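Putative glycosyltransferase (Mannosyltransferase) involved in glycosylating the PBCV-1 major capsid protein (Paramecium bursaria Chlorella virus 1, PDB 2P73) binds UDP, UDP-glucose and manganese through this N-terminal portion and is probably a glycosyltransferase that acts in glycosylating the viral major capsid protein. Local coordinates at residues S12-K17 with L79-Y84; N178-A183 with F193-G198; H108-A113 with T122-V127. One frame throughout, in Å; residues are numbered along the deposited sequence.

Contact 1 (S12-K17 with L79-Y84); sequences SGHFPK and LDSDVY. With MN (manganese (II) ion), chain B; UDP (uridine-5'-diphosphate), chain C.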
loop_
_atom_site.group_PDB
_atom_site.type_symbol
_atom_site.label_atom_id
_atom_site.label_comp_id
_atom_site.label_asym_id
_atom_site.label_seq_id
_atom_site.Cartn_x
_atom_site.Cartn_y
_atom_site.Cartn_z
ATOM N N SER A 12 5.848 2.553 -4.109
ATOM C CA SER A 12 6.282 1.334 -3.457
ATOM C C SER A 12 7.777 1.455 -3.168
ATOM O O SER A 12 8.372 2.515 -3.371
ATOM C CB SER A 12 5.968 0.129 -4.340
ATOM O OG SER A 12 6.174 -1.095 -3.653
ATOM N N GLY A 13 8.377 0.377 -2.694
ATOM C CA GLY A 13 9.786 0.379 -2.364
ATOM C C GLY A 13 10.101 -0.839 -1.532
ATOM O O GLY A 13 9.235 -1.350 -0.817
ATOM N N HIS A 14 11.337 -1.309 -1.627
ATOM C CA HIS A 14 11.750 -2.499 -0.902
ATOM C C HIS A 14 13.242 -2.500 -0.648
ATOM O O HIS A 14 14.039 -2.305 -1.574
ATOM C CB HIS A 14 11.355 -3.766 -1.669
ATOM C CG HIS A 14 11.610 -5.032 -0.914
ATOM N ND1 HIS A 14 10.704 -5.562 -0.017
ATOM C CD2 HIS A 14 12.670 -5.879 -0.923
ATOM C CE1 HIS A 14 11.192 -6.681 0.490
ATOM N NE2 HIS A 14 12.384 -6.895 -0.043
ATOM N N PHE A 15 13.600 -2.716 0.615
ATOM C CA PHE A 15 14.971 -3.000 1.011
ATOM C C PHE A 15 15.059 -4.452 1.463
ATOM O O PHE A 15 14.287 -4.874 2.327
ATOM C CB PHE A 15 15.443 -2.067 2.143
ATOM C CG PHE A 15 16.791 -2.440 2.700
ATOM C CD1 PHE A 15 16.900 -3.370 3.741
ATOM C CD2 PHE A 15 17.955 -1.899 2.157
ATOM C CE1 PHE A 15 18.155 -3.744 4.244
ATOM C CE2 PHE A 15 19.221 -2.255 2.655
ATOM C CZ PHE A 15 19.317 -3.183 3.704
ATOM N N PRO A 16 16.017 -5.219 0.908
ATOM C CA PRO A 16 17.000 -4.810 -0.097
ATOM C C PRO A 16 16.454 -4.819 -1.529
ATOM O O PRO A 16 15.566 -5.617 -1.863
ATOM C CB PRO A 16 18.104 -5.863 0.054
ATOM C CG PRO A 16 17.388 -7.086 0.483
ATOM C CD PRO A 16 16.201 -6.627 1.315
ATOM N N LYS A 17 17.000 -3.936 -2.363
ATOM C CA LYS A 17 16.537 -3.765 -3.745
ATOM C C LYS A 17 16.517 -5.059 -4.576
ATOM O O LYS A 17 15.503 -5.369 -5.206
ATOM C CB LYS A 17 17.377 -2.690 -4.461
ATOM N N LEU A 79 1.370 0.530 -2.266
ATOM C CA LEU A 79 1.282 -0.910 -2.439
ATOM C C LEU A 79 2.553 -1.518 -1.890
ATOM O O LEU A 79 3.670 -1.099 -2.230
ATOM C CB LEU A 79 1.164 -1.286 -3.912
ATOM C CG LEU A 79 0.028 -0.721 -4.748
ATOM C CD1 LEU A 79 0.179 -1.174 -6.173
ATOM C CD2 LEU A 79 -1.322 -1.117 -4.181
ATOM N N ASP A 80 2.380 -2.486 -1.004
ATOM C CA ASP A 80 3.500 -3.249 -0.499
ATOM C C ASP A 80 4.224 -3.917 -1.662
ATOM O O ASP A 80 3.611 -4.263 -2.688
ATOM C CB ASP A 80 3.008 -4.317 0.454
ATOM C CG ASP A 80 2.967 -3.855 1.916
ATOM O OD1 ASP A 80 3.307 -2.705 2.242
ATOM O OD2 ASP A 80 2.590 -4.666 2.772
ATOM N N SER A 81 5.525 -4.116 -1.473
ATOM C CA SER A 81 6.384 -4.839 -2.395
ATOM C C SER A 81 5.974 -6.281 -2.696
ATOM O O SER A 81 6.481 -6.883 -3.656
ATOM C CB SER A 81 7.833 -4.808 -1.879
ATOM O OG SER A 81 7.932 -5.402 -0.601
ATOM N N ASP A 82 5.078 -6.854 -1.891
ATOM C CA ASP A 82 4.556 -8.203 -2.182
ATOM C C ASP A 82 3.117 -8.153 -2.681
ATOM O O ASP A 82 2.367 -9.133 -2.576
ATOM C CB ASP A 82 4.675 -9.097 -0.953
ATOM C CG ASP A 82 3.990 -8.513 0.258
ATOM O OD1 ASP A 82 3.771 -7.285 0.281
ATOM O OD2 ASP A 82 3.637 -9.276 1.182
ATOM N N VAL A 83 2.722 -6.979 -3.175
ATOM C CA VAL A 83 1.452 -6.801 -3.846
ATOM C C VAL A 83 1.740 -6.629 -5.341
ATOM O O VAL A 83 2.574 -5.782 -5.732
ATOM C CB VAL A 83 0.686 -5.531 -3.346
ATOM C CG1 VAL A 83 -0.574 -5.308 -4.172
ATOM C CG2 VAL A 83 0.306 -5.645 -1.859
ATOM N N TYR A 84 1.041 -7.411 -6.161
ATOM C CA TYR A 84 1.085 -7.246 -7.612
ATOM C C TYR A 84 -0.301 -7.052 -8.246
ATOM O O TYR A 84 -1.337 -7.326 -7.639
ATOM C CB TYR A 84 1.775 -8.435 -8.266
ATOM C CG TYR A 84 1.032 -9.729 -8.097
ATOM C CD1 TYR A 84 0.200 -10.217 -9.097
ATOM C CD2 TYR A 84 1.145 -10.461 -6.923
ATOM C CE1 TYR A 84 -0.483 -11.409 -8.930
ATOM C CE2 TYR A 84 0.462 -11.657 -6.753
ATOM C CZ TYR A 84 -0.339 -12.124 -7.752
ATOM O OH TYR A 84 -1.021 -13.309 -7.558
HETATM MN MN MN B . 2.806 -7.019 2.373
HETATM N N1 UDP C . 9.859 -4.138 3.952
HETATM C C2 UDP C . 11.142 -4.078 3.417
HETATM N N3 UDP C . 12.021 -5.104 3.615
HETATM C C4 UDP C . 11.635 -6.217 4.322
HETATM C C5 UDP C . 10.337 -6.282 4.856
HETATM C C6 UDP C . 9.576 -5.109 4.884
HETATM O O2 UDP C . 11.551 -3.116 2.792
HETATM O O4 UDP C . 12.460 -7.122 4.464
HETATM C "C1'" UDP C . 8.939 -3.008 3.718
HETATM C "C2'" UDP C . 8.493 -3.098 2.270
HETATM O "O2'" UDP C . 8.510 -1.797 1.725
HETATM C "C3'" UDP C . 7.098 -3.690 2.345
HETATM C "C4'" UDP C . 6.616 -3.336 3.753
HETATM O "O4'" UDP C . 7.774 -3.064 4.529
HETATM O "O3'" UDP C . 6.287 -3.152 1.324
HETATM C "C5'" UDP C . 5.823 -4.436 4.439
HETATM O "O5'" UDP C . 6.572 -5.629 4.408
HETATM P PA UDP C . 5.829 -7.029 4.204
HETATM O O1A UDP C . 4.969 -6.984 2.995
HETATM O O2A UDP C . 6.739 -8.178 4.169
HETATM O O3A UDP C . 4.810 -7.128 5.464
HETATM P PB UDP C . 3.559 -8.140 5.530
HETATM O O1B UDP C . 2.470 -7.815 4.565
HETATM O O2B UDP C . 4.005 -9.512 5.189
HETATM O O3B UDP C . 2.961 -8.076 6.900
#
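Two side-chain rotations join H14 to S81: the imidazole extends trans to the H14 backbone nitrogen (chi1 -174°), while S81 OG sits between its own backbone nitrogen and carbonyl carbon (chi1 60°). H14 ND1 and S81 OG thereby come to 2.8 Å in a hydrogen bond whose proton either atom could supply. The serine is the middle residue of the D80-S81-D82 sequence, the DxD motif of a GT-A type nucleotide-sugar site, here in a type I turn that follows strand 75-79. Two residues before H14, S12 OG donates to L79 O over 2.9 Å, tilted somewhat out of the carbonyl plane, tying S12 to the residue just before the turn.

The nucleotide lies across both segments. F15 uses its backbone alone to read the uracil edge: its N-H bonds to UDP O2, and its carbonyl oxygen accepts a hydrogen bond from UDP N3 at 2.6 Å. H14 offers the base a ring face, with CE1 3.6 Å from UDP N3, while Y21 of helix 20-36 meets H14 edge-to-face. The ribose is gripped by backbone from both sides of the contact, UDP O2' donating to G13 O and S81 N donating to UDP O3'.

Past the ribose the chemistry turns ionic. D80, whose OD1 is held by W78 NE1, directs OD2 at the manganese; D82 binds the same ion, and H195 completes the protein ligands. D82 also forms a salt bridge with R204. UDP supplies one oxygen from each phosphate, O1A and O1B. D82 approaches the metal with both carboxylate oxygens, OD1 at 2.3 Å from the manganese and OD2 farther away at 2.7 Å.

Contact 2 (N178-A183 with F193-G198); sequences NCIVKA and FVHMCG. With MN (manganese (II) ion), chain B; UDP (uridine-5'-diphosphate), chain C.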
loop_
_atom_site.group_PDB
_atom_site.type_symbol
_atom_site.label_atom_id
_atom_site.label_comp_id
_atom_site.label_asym_id
_atom_site.label_seq_id
_atom_site.Cartn_x
_atom_site.Cartn_y
_atom_site.Cartn_z
ATOM N N ASN A 178 -7.246 -5.382 -1.955
ATOM C CA ASN A 178 -6.212 -5.887 -1.033
ATOM C C ASN A 178 -6.430 -7.382 -0.822
ATOM O O ASN A 178 -6.645 -7.836 0.299
ATOM C CB ASN A 178 -6.193 -5.126 0.302
ATOM C CG ASN A 178 -4.889 -5.329 1.087
ATOM O OD1 ASN A 178 -4.096 -6.255 0.819
ATOM N ND2 ASN A 178 -4.664 -4.464 2.074
ATOM N N CYS A 179 -6.385 -8.140 -1.912
ATOM C CA CYS A 179 -6.782 -9.544 -1.857
ATOM C C CYS A 179 -5.635 -10.454 -1.421
ATOM O O CYS A 179 -4.800 -10.861 -2.233
ATOM C CB CYS A 179 -7.386 -9.999 -3.181
ATOM S SG CYS A 179 -7.982 -11.681 -3.119
ATOM N N ILE A 180 -5.613 -10.756 -0.124
ATOM C CA ILE A 180 -4.608 -11.637 0.490
ATOM C C ILE A 180 -4.791 -13.047 -0.053
ATOM O O ILE A 180 -5.887 -13.608 0.033
ATOM C CB ILE A 180 -4.702 -11.608 2.047
ATOM C CG1 ILE A 180 -4.527 -10.181 2.561
ATOM C CG2 ILE A 180 -3.644 -12.513 2.681
ATOM C CD1 ILE A 180 -4.940 -10.001 4.036
ATOM N N VAL A 181 -3.723 -13.598 -0.641
ATOM C CA VAL A 181 -3.795 -14.862 -1.378
ATOM C C VAL A 181 -4.241 -16.024 -0.495
ATOM O O VAL A 181 -5.123 -16.792 -0.878
ATOM C CB VAL A 181 -2.471 -15.238 -2.168
ATOM C CG1 VAL A 181 -2.093 -14.170 -3.177
ATOM C CG2 VAL A 181 -1.304 -15.497 -1.251
ATOM N N LYS A 182 -3.650 -16.148 0.686
ATOM C CA LYS A 182 -3.952 -17.292 1.552
ATOM C C LYS A 182 -5.327 -17.218 2.219
ATOM O O LYS A 182 -5.890 -18.239 2.586
ATOM C CB LYS A 182 -2.841 -17.515 2.590
ATOM C CG LYS A 182 -1.796 -18.562 2.133
ATOM N N ALA A 183 -5.865 -16.013 2.348
ATOM C CA ALA A 183 -7.110 -15.795 3.082
ATOM C C ALA A 183 -8.343 -15.764 2.173
ATOM O O ALA A 183 -9.432 -16.171 2.583
ATOM C CB ALA A 183 -7.014 -14.516 3.901
ATOM N N PHE A 193 -5.555 -5.949 -7.143
ATOM C CA PHE A 193 -4.319 -6.023 -6.365
ATOM C C PHE A 193 -4.292 -7.273 -5.479
ATOM O O PHE A 193 -5.159 -7.458 -4.626
ATOM C CB PHE A 193 -4.132 -4.754 -5.525
ATOM C CG PHE A 193 -3.987 -3.490 -6.347
ATOM C CD1 PHE A 193 -3.165 -3.460 -7.478
ATOM C CD2 PHE A 193 -4.649 -2.332 -5.978
ATOM C CE1 PHE A 193 -3.043 -2.313 -8.233
ATOM C CE2 PHE A 193 -4.527 -1.182 -6.730
ATOM C CZ PHE A 193 -3.718 -1.173 -7.859
ATOM N N VAL A 194 -3.305 -8.131 -5.695
ATOM C CA VAL A 194 -3.194 -9.383 -4.951
ATOM C C VAL A 194 -1.999 -9.304 -3.983
ATOM O O VAL A 194 -0.907 -8.939 -4.411
ATOM C CB VAL A 194 -3.057 -10.576 -5.918
ATOM C CG1 VAL A 194 -2.833 -11.889 -5.152
ATOM C CG2 VAL A 194 -4.316 -10.676 -6.830
ATOM N N HIS A 195 -2.229 -9.610 -2.697
ATOM C CA HIS A 195 -1.237 -9.408 -1.622
ATOM C C HIS A 195 -0.732 -10.757 -1.129
ATOM O O HIS A 195 -1.509 -11.564 -0.614
ATOM C CB HIS A 195 -1.868 -8.675 -0.431
ATOM C CG HIS A 195 -0.889 -8.130 0.574
ATOM N ND1 HIS A 195 -1.282 -7.277 1.580
ATOM C CD2 HIS A 195 0.454 -8.271 0.712
ATOM C CE1 HIS A 195 -0.231 -6.930 2.301
ATOM N NE2 HIS A 195 0.840 -7.514 1.797
ATOM N N MET A 196 0.569 -10.993 -1.277
ATOM C CA MET A 196 1.190 -12.218 -0.781
ATOM C C MET A 196 1.599 -12.048 0.665
ATOM O O MET A 196 2.717 -12.365 1.041
ATOM C CB MET A 196 2.411 -12.575 -1.603
ATOM C CG MET A 196 2.153 -12.811 -3.075
ATOM S SD MET A 196 3.697 -13.119 -3.919
ATOM C CE MET A 196 4.502 -11.520 -3.857
ATOM N N CYS A 197 0.674 -11.543 1.466
ATOM C CA CYS A 197 0.908 -11.148 2.862
ATOM C C CYS A 197 1.277 -12.308 3.810
ATOM O O CYS A 197 0.652 -13.389 3.765
ATOM C CB CYS A 197 -0.344 -10.454 3.373
ATOM S SG CYS A 197 -0.299 -10.068 5.113
ATOM N N GLY A 198 2.267 -12.068 4.675
ATOM C CA GLY A 198 2.634 -13.022 5.734
ATOM C C GLY A 198 3.250 -14.338 5.262
ATOM O O GLY A 198 2.995 -15.400 5.852
HETATM MN MN MN B . 2.806 -7.019 2.373
HETATM N N1 UDP C . 9.859 -4.138 3.952
HETATM C C2 UDP C . 11.142 -4.078 3.417
HETATM N N3 UDP C . 12.021 -5.104 3.615
HETATM C C4 UDP C . 11.635 -6.217 4.322
HETATM C C5 UDP C . 10.337 -6.282 4.856
HETATM C C6 UDP C . 9.576 -5.109 4.884
HETATM O O2 UDP C . 11.551 -3.116 2.792
HETATM O O4 UDP C . 12.460 -7.122 4.464
HETATM C "C1'" UDP C . 8.939 -3.008 3.718
HETATM C "C2'" UDP C . 8.493 -3.098 2.270
HETATM O "O2'" UDP C . 8.510 -1.797 1.725
HETATM C "C3'" UDP C . 7.098 -3.690 2.345
HETATM C "C4'" UDP C . 6.616 -3.336 3.753
HETATM O "O4'" UDP C . 7.774 -3.064 4.529
HETATM O "O3'" UDP C . 6.287 -3.152 1.324
HETATM C "C5'" UDP C . 5.823 -4.436 4.439
HETATM O "O5'" UDP C . 6.572 -5.629 4.408
HETATM P PA UDP C . 5.829 -7.029 4.204
HETATM O O1A UDP C . 4.969 -6.984 2.995
HETATM O O2A UDP C . 6.739 -8.178 4.169
HETATM O O3A UDP C . 4.810 -7.128 5.464
HETATM P PB UDP C . 3.559 -8.140 5.530
HETATM O O1B UDP C . 2.470 -7.815 4.565
HETATM O O2B UDP C . 4.005 -9.512 5.189
HETATM O O3B UDP C . 2.961 -8.076 6.900
HETATM O O HOH W 1 -1.128 -14.627 1.855
#
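H195 meets N178 through CB, CG and ND1. Its CB lies 3.5 Å from N178 OD1, and from there the side chain extends trans to the backbone nitrogen (chi1 -166°), alongside the asparagine and pointing the same way. CG also lies near N178 OD1. ND1 donates to that oxygen, H195 ND1 to N178 OD1 being 3.1 Å, in the amide plane and on a lone pair, although the bond is bent to 146° at the hydrogen. Amide and ring planes are 22° apart; N178 is itself steadied by its ND2, bonded to N121 OD1. CD2 and CE1 flank the metal-bound tip, CE1 passing UDP O1B, and H195 NE2 binds manganese at 2.1 Å. The bonds at ND1 and NE2 together restrain the ring's rotation. D80 and D82 of the DxD motif and two phosphate oxygens of UDP share the metal. Over one ring face lies C197 CB, which also touches I180 CG2 at 4.0 Å.

The histidine is carried by strand 193-195, the middle member of a small three-stranded sheet: it runs parallel to the short edge strand 179-180 and antiparallel to strand 83-85. C179 pairs with V194 and I180 with H195. The backbone bonds run from C179 N to F193 O, from H195 N to C179 O at 2.9 Å, and from V181 N to H195 O, so H195 is held through both its amide and its carbonyl.

Beyond the pairing M196 forms an inverse gamma turn, and its side chain touches H207 and M208 of helix 201-210. The turn swings C197 and G198 to the diphosphate, where G198 N donates to UDP O2B at 3.1 Å. One water accepts from K182 N and donates to C197 O.

Contact 3 (H108-A113 with T122-V127); sequences HTFHEA and TGVKFV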
loop_
_atom_site.group_PDB
_atom_site.type_symbol
_atom_site.label_atom_id
_atom_site.label_comp_id
_atom_site.label_asym_id
_atom_site.label_seq_id
_atom_site.Cartn_x
_atom_site.Cartn_y
_atom_site.Cartn_z
ATOM N N HIS A 108 -8.491 5.776 2.340
ATOM C CA HIS A 108 -9.274 4.584 2.050
ATOM C C HIS A 108 -8.424 3.391 2.412
ATOM O O HIS A 108 -7.288 3.250 1.941
ATOM C CB HIS A 108 -9.722 4.494 0.598
ATOM C CG HIS A 108 -10.741 5.515 0.220
ATOM N ND1 HIS A 108 -10.400 6.741 -0.312
ATOM C CD2 HIS A 108 -12.091 5.501 0.306
ATOM C CE1 HIS A 108 -11.500 7.432 -0.553
ATOM N NE2 HIS A 108 -12.539 6.706 -0.186
ATOM N N THR A 109 -8.985 2.547 3.271
ATOM C CA THR A 109 -8.255 1.415 3.822
ATOM C C THR A 109 -9.079 0.141 3.685
ATOM O O THR A 109 -10.200 0.203 3.177
ATOM C CB THR A 109 -7.820 1.685 5.289
ATOM O OG1 THR A 109 -6.982 0.621 5.728
ATOM C CG2 THR A 109 -8.996 1.774 6.226
ATOM N N PHE A 110 -8.532 -0.987 4.128
ATOM C CA PHE A 110 -9.158 -2.283 3.898
ATOM C C PHE A 110 -8.996 -3.196 5.108
ATOM O O PHE A 110 -7.942 -3.220 5.743
ATOM C CB PHE A 110 -8.569 -2.950 2.654
ATOM C CG PHE A 110 -8.662 -2.108 1.413
ATOM C CD1 PHE A 110 -9.801 -2.135 0.625
ATOM C CD2 PHE A 110 -7.611 -1.290 1.033
ATOM C CE1 PHE A 110 -9.890 -1.362 -0.516
ATOM C CE2 PHE A 110 -7.694 -0.515 -0.107
ATOM C CZ PHE A 110 -8.835 -0.551 -0.883
ATOM N N HIS A 111 -10.048 -3.946 5.422
ATOM C CA HIS A 111 -9.999 -4.919 6.507
ATOM C C HIS A 111 -9.566 -6.291 5.999
ATOM O O HIS A 111 -9.435 -6.503 4.794
ATOM C CB HIS A 111 -11.359 -5.020 7.198
ATOM C CG HIS A 111 -12.387 -5.763 6.403
ATOM N ND1 HIS A 111 -12.287 -7.109 6.129
ATOM C CD2 HIS A 111 -13.537 -5.345 5.822
ATOM C CE1 HIS A 111 -13.330 -7.491 5.414
ATOM N NE2 HIS A 111 -14.104 -6.439 5.214
ATOM N N GLU A 112 -9.345 -7.217 6.925
ATOM C CA GLU A 112 -8.851 -8.545 6.579
ATOM C C GLU A 112 -9.519 -9.620 7.429
ATOM O O GLU A 112 -8.944 -10.682 7.668
ATOM C CB GLU A 112 -7.332 -8.611 6.746
ATOM C CG GLU A 112 -6.825 -8.032 8.056
ATOM C CD GLU A 112 -5.383 -8.404 8.339
ATOM O OE1 GLU A 112 -4.594 -8.506 7.376
ATOM O OE2 GLU A 112 -5.038 -8.594 9.524
ATOM N N ALA A 113 -10.737 -9.339 7.881
ATOM C CA ALA A 113 -11.562 -10.345 8.539
ATOM C C ALA A 113 -12.135 -11.334 7.530
ATOM O O ALA A 113 -12.174 -11.061 6.331
ATOM C CB ALA A 113 -12.679 -9.681 9.329
ATOM N N THR A 122 -2.682 -2.391 5.895
ATOM C CA THR A 122 -2.227 -1.199 5.197
ATOM C C THR A 122 -1.230 -1.492 4.076
ATOM O O THR A 122 -0.509 -0.603 3.666
ATOM C CB THR A 122 -1.676 -0.120 6.157
ATOM O OG1 THR A 122 -0.709 -0.716 7.028
ATOM C CG2 THR A 122 -2.801 0.529 6.992
ATOM N N GLY A 123 -1.232 -2.731 3.569
ATOM C CA GLY A 123 -0.436 -3.124 2.400
ATOM C C GLY A 123 -0.924 -2.508 1.093
ATOM O O GLY A 123 -0.181 -2.429 0.130
ATOM N N VAL A 124 -2.193 -2.111 1.067
ATOM C CA VAL A 124 -2.747 -1.259 0.016
ATOM C C VAL A 124 -3.452 -0.114 0.746
ATOM O O VAL A 124 -4.400 -0.351 1.520
ATOM C CB VAL A 124 -3.740 -2.029 -0.881
ATOM C CG1 VAL A 124 -4.421 -1.098 -1.878
ATOM C CG2 VAL A 124 -3.045 -3.176 -1.589
ATOM N N LYS A 125 -2.997 1.112 0.520
ATOM C CA LYS A 125 -3.515 2.258 1.258
ATOM C C LYS A 125 -3.670 3.464 0.342
ATOM O O LYS A 125 -2.723 3.862 -0.336
ATOM C CB LYS A 125 -2.593 2.602 2.429
ATOM C CG LYS A 125 -3.079 3.765 3.279
ATOM C CD LYS A 125 -2.250 3.907 4.546
ATOM C CE LYS A 125 -0.827 4.337 4.229
ATOM N NZ LYS A 125 -0.102 4.796 5.447
ATOM N N PHE A 126 -4.866 4.044 0.322
ATOM C CA PHE A 126 -5.077 5.303 -0.409
ATOM C C PHE A 126 -4.943 6.491 0.515
ATOM O O PHE A 126 -5.651 6.565 1.528
ATOM C CB PHE A 126 -6.456 5.369 -1.051
ATOM C CG PHE A 126 -6.623 4.458 -2.213
ATOM C CD1 PHE A 126 -6.418 4.919 -3.501
ATOM C CD2 PHE A 126 -6.997 3.131 -2.021
ATOM C CE1 PHE A 126 -6.588 4.071 -4.586
ATOM C CE2 PHE A 126 -7.164 2.276 -3.106
ATOM C CZ PHE A 126 -6.962 2.751 -4.389
ATOM N N VAL A 127 -4.058 7.424 0.160
ATOM C CA VAL A 127 -3.825 8.616 0.966
ATOM C C VAL A 127 -4.056 9.876 0.111
ATOM O O VAL A 127 -3.362 10.114 -0.890
ATOM C CB VAL A 127 -2.382 8.640 1.557
ATOM C CG1 VAL A 127 -2.242 9.740 2.593
ATOM C CG2 VAL A 127 -1.999 7.308 2.165
#
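Strands 107-110 and 124-128 are antiparallel neighbours in the mixed six-stranded sheet at the centre of this GT-A type domain, their short segments meeting at 164° with axes 5.2 Å apart. One hydrogen-bonded pair joins them here: H108 N donates to F126 O at 3.1 Å, and F126 N returns the bond to H108 O at 3.0 Å. Above this pair the CB atoms of H108 and F126 stand 3.8 Å apart. The rings diverge, H108 meeting those of W75 and H172; F126 also touches W75.

F110, two residues on, works through its side chain. With CG beside the backbone nitrogen (chi1 -56°), the phenyl ring reaches over to strand 124-128 and presents its edge there. CD2 comes within 3.4 Å of V124 O, which lies in the ring plane. Also at the edge, F110 CZ faces F126 CE2 at 4.0 Å, so the two phenyl rings meet rim to rim without stacking, while V124 CG1 touches F110 CE2 from off the ring plane. L77 of strand 75-79 touches both V124 and F126 and continues this apolar layer.

K125, whose amino group lies away from strand 107-110, forms salt bridges with E153 and E135; T122 OG1 is hydrogen-bonded to E153 as well. F110 has a backbone hydrogen bond with N121. Within two residues, reciprocal amide bonds thus give way to an aromatic side chain packed on V124, with its edge toward V124 O and F126; between these two segments, the contact at F110 rests on packing rather than on backbone bonds.

All three contacts are buried, yet they do different work. Contact 3 is sheet core, mostly apolar, joining neighbouring strands of the large sheet without touching the ligand. Contact 1 lies where strands give way to loops and is polar; contact 2 pairs two short strands and is mixed. Both share the manganese and UDP: contact 1 supplies the base and ribose side and two carboxylates, contact 2 the histidine and a diphosphate-facing loop. Y84 O and D82 O probably accept from V194 N and M196 N, along and just beyond the small sheet. Contact 3 adjoins both: D80 N probably bonds to G123 O and N178 packs near F110, so the large sheet adjoins the metal-site region.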